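PDB 4MMO: Sso-CP2 metallo-carboxypetidase, which probably removes residues from the carboxyl end of peptides as a zinc-dependent hydrolase of the M20 family. Local coordinates for residues M110-E124 against Y420-K432. Numbering follows the deposited sequence.
Sequences MARLFAIKHLLDKNE and YYKAIKHTEEFLK
Two donors of Thr427, the residue set against Ala115, grip the carbonyl oxygen of Ala423 from opposite faces of its plane: the backbone N at 3.0 Å and OG1 at 2.9 Å. With OG1 opposite the carbonyl carbon (chi1 -55°), the hydroxyl folds back onto its own helix and lies near Arg112 CG, while CB comes within 3.4 Å of Ala115 CB and CG2 lies beside that same methyl. Replacing Thr427 by alanine removes OG1 and CG2, which is likely to cost Ala423 O its second donor and open a gap beside Ala115 CB and Arg112 CG. Small residues let the helices come close: their axes approach to 7.9 Å and cross at -51°, with Ala115 CB pointing at the other helix and Ala111 CB lying alongside it, against Ala423 CB. Ile424 is a knob in the hole formed by Ala111, Phe114, Ala115 and His118, its CG1 lying 3.5 Å from Ala111 CA. Beside it, the Tyr420 ring turns its edge to Ala111 N, and its hydroxyl, bonded to Glu4 O, reaches the Phe114 ring. His118 ND1 donates to Glu428 OE2 at a very short 2.5 Å, bent to 140° at the hydrogen; NE2 is bonded to Glu4. Farther along, Leu119 CD1 presses on Leu431 CB at 3.4 Å, and a water bridges Glu124 O and Leu431 O. Ile116 and Leu431 also touch Ile68 and Leu66 of strand 65-71, and Arg112 donates to Met162 O next to the zinc ligand Glu163, its side chain about 10 Å from the zinc. The arrangement is two steeply crossing helices, with Ile424 as a single knob, packed against the mixed sheet of the M20 zinc-binding domain.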
ATOM      1  N   MET A 110     -21.723  -5.002 -30.786  1.00 31.45           N
ATOM      2  CA  MET A 110     -21.965  -4.596 -32.165  1.00 36.24           C
ATOM      3  C   MET A 110     -22.371  -5.794 -33.022  1.00 38.69           C
ATOM      4  O   MET A 110     -23.195  -5.665 -33.930  1.00 38.17           O
ATOM      5  CB  MET A 110     -20.712  -3.935 -32.745  1.00 33.08           C
ATOM      6  CG  MET A 110     -20.903  -3.327 -34.122  1.00 49.58           C
ATOM      7  SD  MET A 110     -22.076  -1.962 -34.141  1.00 55.38           S
ATOM      8  CE  MET A 110     -21.224  -0.751 -33.136  1.00 36.64           C
ATOM      9  N   ALA A 111     -21.780  -6.950 -32.735  1.00 32.88           N
ATOM     10  CA  ALA A 111     -22.142  -8.186 -33.419  1.00 35.77           C
ATOM     11  C   ALA A 111     -23.639  -8.431 -33.281  1.00 29.50           C
ATOM     12  O   ALA A 111     -24.334  -8.654 -34.273  1.00 34.08           O
ATOM     13  CB  ALA A 111     -21.358  -9.361 -32.854  1.00 32.56           C
ATOM     14  N   ARG A 112     -24.133  -8.354 -32.049  1.00 36.83           N
ATOM     15  CA  ARG A 112     -25.547  -8.574 -31.774  1.00 36.49           C
ATOM     16  C   ARG A 112     -26.424  -7.606 -32.560  1.00 44.85           C
ATOM     17  O   ARG A 112     -27.474  -7.991 -33.075  1.00 42.76           O
ATOM     18  CB  ARG A 112     -25.830  -8.428 -30.280  1.00 31.05           C
ATOM     19  CG  ARG A 112     -25.197  -9.506 -29.424  1.00 26.09           C
ATOM     20  CD  ARG A 112     -25.482  -9.273 -27.954  1.00 29.46           C
ATOM     21  NE  ARG A 112     -24.981 -10.364 -27.123  1.00 35.25           N
ATOM     22  CZ  ARG A 112     -25.070 -10.398 -25.798  1.00 30.72           C
ATOM     23  NH1 ARG A 112     -25.639  -9.397 -25.141  1.00 35.91           N
ATOM     24  NH2 ARG A 112     -24.584 -11.432 -25.127  1.00 30.05           N
ATOM     25  N   LEU A 113     -25.986  -6.353 -32.652  1.00 37.75           N
ATOM     26  CA  LEU A 113     -26.729  -5.324 -33.382  1.00 36.53           C
ATOM     27  C   LEU A 113     -26.852  -5.664 -34.861  1.00 37.95           C
ATOM     28  O   LEU A 113     -27.911  -5.488 -35.461  1.00 35.08           O
ATOM     29  CB  LEU A 113     -26.043  -3.961 -33.245  1.00 31.90           C
ATOM     30  CG  LEU A 113     -26.614  -2.958 -32.245  1.00 46.22           C
ATOM     31  CD1 LEU A 113     -25.770  -1.689 -32.259  1.00 47.00           C
ATOM     32  CD2 LEU A 113     -28.063  -2.621 -32.550  1.00 57.76           C
ATOM     33  N   PHE A 114     -25.760  -6.137 -35.451  1.00 31.51           N
ATOM     34  CA  PHE A 114     -25.757  -6.461 -36.865  1.00 31.01           C
ATOM     35  C   PHE A 114     -26.537  -7.751 -37.147  1.00 45.22           C
ATOM     36  O   PHE A 114     -27.107  -7.903 -38.224  1.00 43.13           O
ATOM     37  CB  PHE A 114     -24.327  -6.532 -37.401  1.00 33.91           C
ATOM     38  CG  PHE A 114     -23.778  -5.191 -37.809  1.00 37.60           C
ATOM     39  CD1 PHE A 114     -24.178  -4.603 -38.998  1.00 45.39           C
ATOM     40  CD2 PHE A 114     -22.885  -4.509 -36.996  1.00 33.00           C
ATOM     41  CE1 PHE A 114     -23.690  -3.368 -39.376  1.00 51.36           C
ATOM     42  CE2 PHE A 114     -22.393  -3.272 -37.370  1.00 45.32           C
ATOM     43  CZ  PHE A 114     -22.796  -2.701 -38.561  1.00 49.06           C
ATOM     44  N   ALA A 115     -26.582  -8.660 -36.177  1.00 33.67           N
ATOM     45  CA  ALA A 115     -27.416  -9.853 -36.304  1.00 41.63           C
ATOM     46  C   ALA A 115     -28.882  -9.445 -36.390  1.00 36.41           C
ATOM     47  O   ALA A 115     -29.614  -9.910 -37.262  1.00 38.07           O
ATOM     48  CB  ALA A 115     -27.199 -10.794 -35.130  1.00 23.23           C
ATOM     49  N   ILE A 116     -29.303  -8.561 -35.490  1.00 36.11           N
ATOM     50  CA  ILE A 116     -30.684  -8.096 -35.466  1.00 37.68           C
ATOM     51  C   ILE A 116     -31.024  -7.419 -36.785  1.00 50.09           C
ATOM     52  O   ILE A 116     -32.108  -7.620 -37.335  1.00 52.21           O
ATOM     53  CB  ILE A 116     -30.930  -7.126 -34.296  1.00 34.37           C
ATOM     54  CG1 ILE A 116     -30.747  -7.856 -32.964  1.00 32.67           C
ATOM     55  CG2 ILE A 116     -32.337  -6.526 -34.364  1.00 37.87           C
ATOM     56  CD1 ILE A 116     -30.688  -6.933 -31.753  1.00 31.65           C
ATOM     57  N   LYS A 117     -30.086  -6.622 -37.287  1.00 49.36           N
ATOM     58  CA  LYS A 117     -30.260  -5.921 -38.550  1.00 47.38           C
ATOM     59  C   LYS A 117     -30.496  -6.898 -39.692  1.00 49.00           C
ATOM     60  O   LYS A 117     -31.380  -6.695 -40.524  1.00 43.19           O
ATOM     61  CB  LYS A 117     -29.019  -5.088 -38.862  1.00 42.27           C
ATOM     62  CG  LYS A 117     -29.113  -4.293 -40.152  1.00 43.68           C
ATOM     63  CD  LYS A 117     -27.779  -3.661 -40.509  1.00 47.62           C
ATOM     64  CE  LYS A 117     -27.960  -2.510 -41.480  1.00 57.65           C
ATOM     65  NZ  LYS A 117     -28.776  -2.886 -42.665  1.00 52.31           N
ATOM     66  N   HIS A 118     -29.685  -7.947 -39.737  1.00 46.55           N
ATOM     67  CA  HIS A 118     -29.779  -8.930 -40.803  1.00 51.50           C
ATOM     68  C   HIS A 118     -31.157  -9.583 -40.804  1.00 45.12           C
ATOM     69  O   HIS A 118     -31.804  -9.679 -41.846  1.00 45.22           O
ATOM     70  CB  HIS A 118     -28.676  -9.978 -40.658  1.00 37.86           C
ATOM     71  CG  HIS A 118     -27.300  -9.429 -40.879  1.00 59.59           C
ATOM     72  ND1 HIS A 118     -26.159 -10.189 -40.723  1.00 64.13           N
ATOM     73  CD2 HIS A 118     -26.881  -8.196 -41.244  1.00 69.81           C
ATOM     74  CE1 HIS A 118     -25.100  -9.445 -40.980  1.00 72.17           C
ATOM     75  NE2 HIS A 118     -25.509  -8.230 -41.299  1.00 73.29           N
ATOM     76  N   LEU A 119     -31.615 -10.007 -39.631  1.00 49.15           N
ATOM     77  CA  LEU A 119     -32.920 -10.642 -39.520  1.00 48.51           C
ATOM     78  C   LEU A 119     -34.041  -9.679 -39.907  1.00 46.28           C
ATOM     79  O   LEU A 119     -34.993 -10.075 -40.573  1.00 43.17           O
ATOM     80  CB  LEU A 119     -33.142 -11.180 -38.105  1.00 39.12           C
ATOM     81  CG  LEU A 119     -32.202 -12.306 -37.661  1.00 48.28           C
ATOM     82  CD1 LEU A 119     -32.598 -12.814 -36.282  1.00 43.29           C
ATOM     83  CD2 LEU A 119     -32.188 -13.458 -38.657  1.00 53.91           C
ATOM     84  N   LEU A 120     -33.925  -8.419 -39.496  1.00 36.62           N
ATOM     85  CA  LEU A 120     -34.904  -7.402 -39.873  1.00 41.13           C
ATOM     86  C   LEU A 120     -34.935  -7.209 -41.388  1.00 54.16           C
ATOM     87  O   LEU A 120     -36.005  -7.091 -41.987  1.00 60.24           O
ATOM     88  CB  LEU A 120     -34.583  -6.064 -39.201  1.00 54.68           C
ATOM     89  CG  LEU A 120     -35.010  -5.869 -37.744  1.00 49.21           C
ATOM     90  CD1 LEU A 120     -34.478  -4.546 -37.213  1.00 51.13           C
ATOM     91  CD2 LEU A 120     -36.521  -5.922 -37.608  1.00 50.98           C
ATOM     92  N   ASP A 121     -33.754  -7.174 -42.000  1.00 50.82           N
ATOM     93  CA  ASP A 121     -33.637  -6.955 -43.437  1.00 62.01           C
ATOM     94  C   ASP A 121     -34.266  -8.087 -44.252  1.00 74.96           C
ATOM     95  O   ASP A 121     -34.540  -7.921 -45.441  1.00 78.98           O
ATOM     96  CB  ASP A 121     -32.165  -6.797 -43.835  1.00 53.37           C
ATOM     97  CG  ASP A 121     -31.570  -5.468 -43.385  1.00 69.22           C
ATOM     98  OD1 ASP A 121     -32.333  -4.562 -42.985  1.00 59.20           O
ATOM     99  OD2 ASP A 121     -30.329  -5.330 -43.447  1.00 52.48           O
ATOM    100  N   LYS A 122     -34.486  -9.232 -43.610  1.00 67.84           N
ATOM    101  CA  LYS A 122     -35.065 -10.393 -44.278  1.00 64.25           C
ATOM    102  C   LYS A 122     -36.461 -10.715 -43.750  1.00 63.50           C
ATOM    103  O   LYS A 122     -37.054 -11.726 -44.128  1.00 72.68           O
ATOM    104  CB  LYS A 122     -34.167 -11.617 -44.083  1.00 60.09           C
ATOM    105  CG  LYS A 122     -32.731 -11.437 -44.540  1.00 67.30           C
ATOM    106  CD  LYS A 122     -31.952 -12.736 -44.362  1.00 85.43           C
ATOM    107  CE  LYS A 122     -30.453 -12.506 -44.261  1.00104.07           C
ATOM    108  NZ  LYS A 122     -29.910 -12.979 -42.954  1.00106.06           N
ATOM    109  N   ASN A 123     -36.983  -9.856 -42.879  1.00 57.94           N
ATOM    110  CA  ASN A 123     -38.256 -10.114 -42.213  1.00 69.93           C
ATOM    111  C   ASN A 123     -38.268 -11.483 -41.527  1.00 60.41           C
ATOM    112  O   ASN A 123     -39.250 -12.223 -41.605  1.00 69.18           O
ATOM    113  CB  ASN A 123     -39.421  -9.986 -43.200  1.00 85.36           C
ATOM    114  CG  ASN A 123     -39.835  -8.543 -43.427  1.00105.90           C
ATOM    115  OD1 ASN A 123     -40.794  -8.059 -42.824  1.00113.82           O
ATOM    116  ND2 ASN A 123     -39.110  -7.847 -44.293  1.00110.53           N
ATOM    117  N   GLU A 124     -37.168 -11.804 -40.851  1.00 51.86           N
ATOM    118  CA  GLU A 124     -37.013 -13.089 -40.172  1.00 50.37           C
ATOM    119  C   GLU A 124     -36.946 -12.957 -38.646  1.00 54.64           C
ATOM    120  O   GLU A 124     -36.724 -13.947 -37.949  1.00 58.69           O
ATOM    121  CB  GLU A 124     -35.754 -13.804 -40.677  1.00 62.63           C
ATOM    122  CG  GLU A 124     -35.811 -14.194 -42.145  1.00 79.05           C
ATOM    123  CD  GLU A 124     -34.586 -14.969 -42.600  1.00 87.04           C
ATOM    124  OE1 GLU A 124     -33.547 -14.914 -41.909  1.00 82.13           O
ATOM    125  OE2 GLU A 124     -34.662 -15.636 -43.653  1.00105.78           O
ATOM    126  N   TYR A 420     -15.420 -12.222 -34.705  1.00 41.61           N
ATOM    127  CA  TYR A 420     -16.440 -11.183 -34.728  1.00 38.64           C
ATOM    128  C   TYR A 420     -17.581 -11.608 -35.642  1.00 37.87           C
ATOM    129  O   TYR A 420     -18.754 -11.423 -35.319  1.00 41.24           O
ATOM    130  CB  TYR A 420     -15.851  -9.852 -35.205  1.00 36.32           C
ATOM    131  CG  TYR A 420     -16.881  -8.772 -35.439  1.00 34.43           C
ATOM    132  CD1 TYR A 420     -17.756  -8.388 -34.429  1.00 31.25           C
ATOM    133  CD2 TYR A 420     -16.974  -8.128 -36.666  1.00 36.32           C
ATOM    134  CE1 TYR A 420     -18.701  -7.397 -34.639  1.00 30.57           C
ATOM    135  CE2 TYR A 420     -17.915  -7.134 -36.882  1.00 40.94           C
ATOM    136  CZ  TYR A 420     -18.773  -6.770 -35.865  1.00 40.78           C
ATOM    137  OH  TYR A 420     -19.708  -5.782 -36.075  1.00 43.43           O
ATOM    138  N   TYR A 421     -17.226 -12.187 -36.784  1.00 35.36           N
ATOM    139  CA  TYR A 421     -18.221 -12.645 -37.747  1.00 43.90           C
ATOM    140  C   TYR A 421     -18.982 -13.865 -37.239  1.00 44.94           C
ATOM    141  O   TYR A 421     -20.178 -13.997 -37.490  1.00 41.36           O
ATOM    142  CB  TYR A 421     -17.569 -12.942 -39.101  1.00 41.44           C
ATOM    143  CG  TYR A 421     -17.126 -11.695 -39.831  1.00 55.12           C
ATOM    144  CD1 TYR A 421     -18.040 -10.705 -40.164  1.00 57.14           C
ATOM    145  CD2 TYR A 421     -15.800 -11.508 -40.188  1.00 68.70           C
ATOM    146  CE1 TYR A 421     -17.646  -9.563 -40.827  1.00 57.38           C
ATOM    147  CE2 TYR A 421     -15.395 -10.366 -40.854  1.00 71.24           C
ATOM    148  CZ  TYR A 421     -16.322  -9.398 -41.170  1.00 58.69           C
ATOM    149  OH  TYR A 421     -15.928  -8.258 -41.834  1.00 54.27           O
ATOM    150  N   LYS A 422     -18.303 -14.750 -36.515  1.00 33.93           N
ATOM    151  CA  LYS A 422     -18.986 -15.904 -35.932  1.00 45.41           C
ATOM    152  C   LYS A 422     -19.958 -15.454 -34.848  1.00 49.20           C
ATOM    153  O   LYS A 422     -20.988 -16.090 -34.630  1.00 36.76           O
ATOM    154  CB  LYS A 422     -17.998 -16.910 -35.338  1.00 40.04           C
ATOM    155  CG  LYS A 422     -17.266 -17.765 -36.358  1.00 45.42           C
ATOM    156  CD  LYS A 422     -16.704 -19.010 -35.694  1.00 76.69           C
ATOM    157  CE  LYS A 422     -15.638 -19.683 -36.537  1.00 85.65           C
ATOM    158  NZ  LYS A 422     -14.749 -20.536 -35.697  1.00 92.67           N
ATOM    159  N   ALA A 423     -19.630 -14.355 -34.171  1.00 39.23           N
ATOM    160  CA  ALA A 423     -20.469 -13.860 -33.086  1.00 35.41           C
ATOM    161  C   ALA A 423     -21.788 -13.328 -33.635  1.00 37.84           C
ATOM    162  O   ALA A 423     -22.855 -13.607 -33.083  1.00 36.52           O
ATOM    163  CB  ALA A 423     -19.740 -12.781 -32.290  1.00 30.71           C
ATOM    164  N   ILE A 424     -21.707 -12.558 -34.718  1.00 34.44           N
ATOM    165  CA  ILE A 424     -22.901 -12.098 -35.422  1.00 38.79           C
ATOM    166  C   ILE A 424     -23.745 -13.313 -35.797  1.00 49.50           C
ATOM    167  O   ILE A 424     -24.961 -13.336 -35.608  1.00 45.44           O
ATOM    168  CB  ILE A 424     -22.532 -11.321 -36.710  1.00 38.22           C
ATOM    169  CG1 ILE A 424     -21.789 -10.030 -36.359  1.00 37.51           C
ATOM    170  CG2 ILE A 424     -23.784 -10.993 -37.530  1.00 31.38           C
ATOM    171  CD1 ILE A 424     -21.136  -9.340 -37.546  1.00 36.15           C
ATOM    172  N   LYS A 425     -23.064 -14.326 -36.314  1.00 36.79           N
ATOM    173  CA  LYS A 425     -23.687 -15.550 -36.793  1.00 43.92           C
ATOM    174  C   LYS A 425     -24.361 -16.310 -35.649  1.00 45.20           C
ATOM    175  O   LYS A 425     -25.503 -16.756 -35.778  1.00 38.38           O
ATOM    176  CB  LYS A 425     -22.601 -16.393 -37.450  1.00 53.61           C
ATOM    177  CG  LYS A 425     -23.053 -17.590 -38.232  1.00 74.36           C
ATOM    178  CD  LYS A 425     -21.846 -18.134 -38.971  1.00 97.87           C
ATOM    179  CE  LYS A 425     -22.100 -19.466 -39.636  1.00113.04           C
ATOM    180  NZ  LYS A 425     -20.840 -19.959 -40.261  1.00119.60           N
ATOM    181  N   HIS A 426     -23.652 -16.442 -34.532  1.00 31.98           N
ATOM    182  CA  HIS A 426     -24.194 -17.060 -33.326  1.00 35.76           C
ATOM    183  C   HIS A 426     -25.465 -16.353 -32.870  1.00 37.93           C
ATOM    184  O   HIS A 426     -26.428 -16.998 -32.456  1.00 41.72           O
ATOM    185  CB  HIS A 426     -23.148 -17.037 -32.210  1.00 29.19           C
ATOM    186  CG  HIS A 426     -23.554 -17.777 -30.975  1.00 33.75           C
ATOM    187  ND1 HIS A 426     -22.776 -17.802 -29.834  1.00 35.47           N
ATOM    188  CD2 HIS A 426     -24.646 -18.528 -30.693  1.00 36.27           C
ATOM    189  CE1 HIS A 426     -23.372 -18.527 -28.909  1.00 42.38           C
ATOM    190  NE2 HIS A 426     -24.513 -18.979 -29.404  1.00 38.34           N
ATOM    191  N   THR A 427     -25.473 -15.028 -32.951  1.00 32.49           N
ATOM    192  CA  THR A 427     -26.620 -14.258 -32.490  1.00 31.93           C
ATOM    193  C   THR A 427     -27.819 -14.488 -33.400  1.00 24.88           C
ATOM    194  O   THR A 427     -28.949 -14.625 -32.932  1.00 33.34           O
ATOM    195  CB  THR A 427     -26.321 -12.747 -32.457  1.00 39.10           C
ATOM    196  OG1 THR A 427     -25.158 -12.496 -31.655  1.00 31.27           O
ATOM    197  CG2 THR A 427     -27.517 -11.980 -31.897  1.00 27.80           C
ATOM    198  N   GLU A 428     -27.561 -14.501 -34.705  1.00 30.64           N
ATOM    199  CA  GLU A 428     -28.597 -14.748 -35.703  1.00 45.82           C
ATOM    200  C   GLU A 428     -29.284 -16.084 -35.449  1.00 44.08           C
ATOM    201  O   GLU A 428     -30.507 -16.145 -35.327  1.00 46.87           O
ATOM    202  CB  GLU A 428     -27.997 -14.722 -37.112  1.00 40.92           C
ATOM    203  CG  GLU A 428     -27.808 -13.319 -37.668  1.00 45.15           C
ATOM    204  CD  GLU A 428     -26.988 -13.282 -38.949  1.00 51.36           C
ATOM    205  OE1 GLU A 428     -26.304 -14.278 -39.265  1.00 50.42           O
ATOM    206  OE2 GLU A 428     -27.020 -12.245 -39.638  1.00 70.33           O
ATOM    207  N   GLU A 429     -28.493 -17.148 -35.353  1.00 46.03           N
ATOM    208  CA  GLU A 429     -29.034 -18.475 -35.080  1.00 27.79           C
ATOM    209  C   GLU A 429     -29.761 -18.504 -33.744  1.00 39.11           C
ATOM    210  O   GLU A 429     -30.800 -19.153 -33.615  1.00 34.65           O
ATOM    211  CB  GLU A 429     -27.927 -19.530 -35.095  1.00 36.31           C
ATOM    212  CG  GLU A 429     -27.579 -20.045 -36.483  1.00 65.33           C
ATOM    213  CD  GLU A 429     -28.748 -20.746 -37.155  1.00 91.92           C
ATOM    214  OE1 GLU A 429     -28.759 -20.814 -38.402  1.00111.24           O
ATOM    215  OE2 GLU A 429     -29.654 -21.227 -36.438  1.00 78.08           O
ATOM    216  N   PHE A 430     -29.232 -17.791 -32.752  1.00 29.39           N
ATOM    217  CA  PHE A 430     -29.880 -17.757 -31.449  1.00 32.53           C
ATOM    218  C   PHE A 430     -31.264 -17.121 -31.545  1.00 38.27           C
ATOM    219  O   PHE A 430     -32.218 -17.618 -30.954  1.00 39.00           O
ATOM    220  CB  PHE A 430     -29.028 -17.017 -30.417  1.00 31.95           C
ATOM    221  CG  PHE A 430     -29.808 -16.553 -29.222  1.00 41.18           C
ATOM    222  CD1 PHE A 430     -30.232 -17.459 -28.260  1.00 26.28           C
ATOM    223  CD2 PHE A 430     -30.140 -15.215 -29.070  1.00 33.69           C
ATOM    224  CE1 PHE A 430     -30.965 -17.038 -27.165  1.00 37.24           C
ATOM    225  CE2 PHE A 430     -30.874 -14.790 -27.979  1.00 36.56           C
ATOM    226  CZ  PHE A 430     -31.287 -15.702 -27.024  1.00 38.35           C
ATOM    227  N   LEU A 431     -31.371 -16.035 -32.304  1.00 37.92           N
ATOM    228  CA  LEU A 431     -32.630 -15.304 -32.427  1.00 34.59           C
ATOM    229  C   LEU A 431     -33.664 -16.053 -33.280  1.00 34.56           C
ATOM    230  O   LEU A 431     -34.865 -15.859 -33.116  1.00 32.59           O
ATOM    231  CB  LEU A 431     -32.385 -13.914 -33.027  1.00 31.16           C
ATOM    232  CG  LEU A 431     -31.593 -12.887 -32.197  1.00 32.51           C
ATOM    233  CD1 LEU A 431     -31.271 -11.678 -33.048  1.00 28.85           C
ATOM    234  CD2 LEU A 431     -32.357 -12.455 -30.957  1.00 31.15           C
ATOM    235  N   LYS A 432     -33.196 -16.877 -34.210  1.00 34.43           N
ATOM    236  CA  LYS A 432     -34.092 -17.674 -35.045  1.00 44.97           C
ATOM    237  C   LYS A 432     -34.676 -18.818 -34.231  1.00 40.79           C
ATOM    238  O   LYS A 432     -35.813 -19.233 -34.434  1.00 54.97           O
ATOM    239  CB  LYS A 432     -33.336 -18.237 -36.248  1.00 39.62           C
ATOM    240  CG  LYS A 432     -33.128 -17.250 -37.381  1.00 50.77           C
ATOM    241  CD  LYS A 432     -32.121 -17.775 -38.389  1.00 51.65           C
ATOM    242  CE  LYS A 432     -32.357 -17.185 -39.766  1.00 75.12           C
ATOM    243  NZ  LYS A 432     -31.153 -17.293 -40.633  1.00 99.08           N
TER
HETATM  244  O   HOH W   1     -36.280 -14.484 -34.958  1.00 45.17           O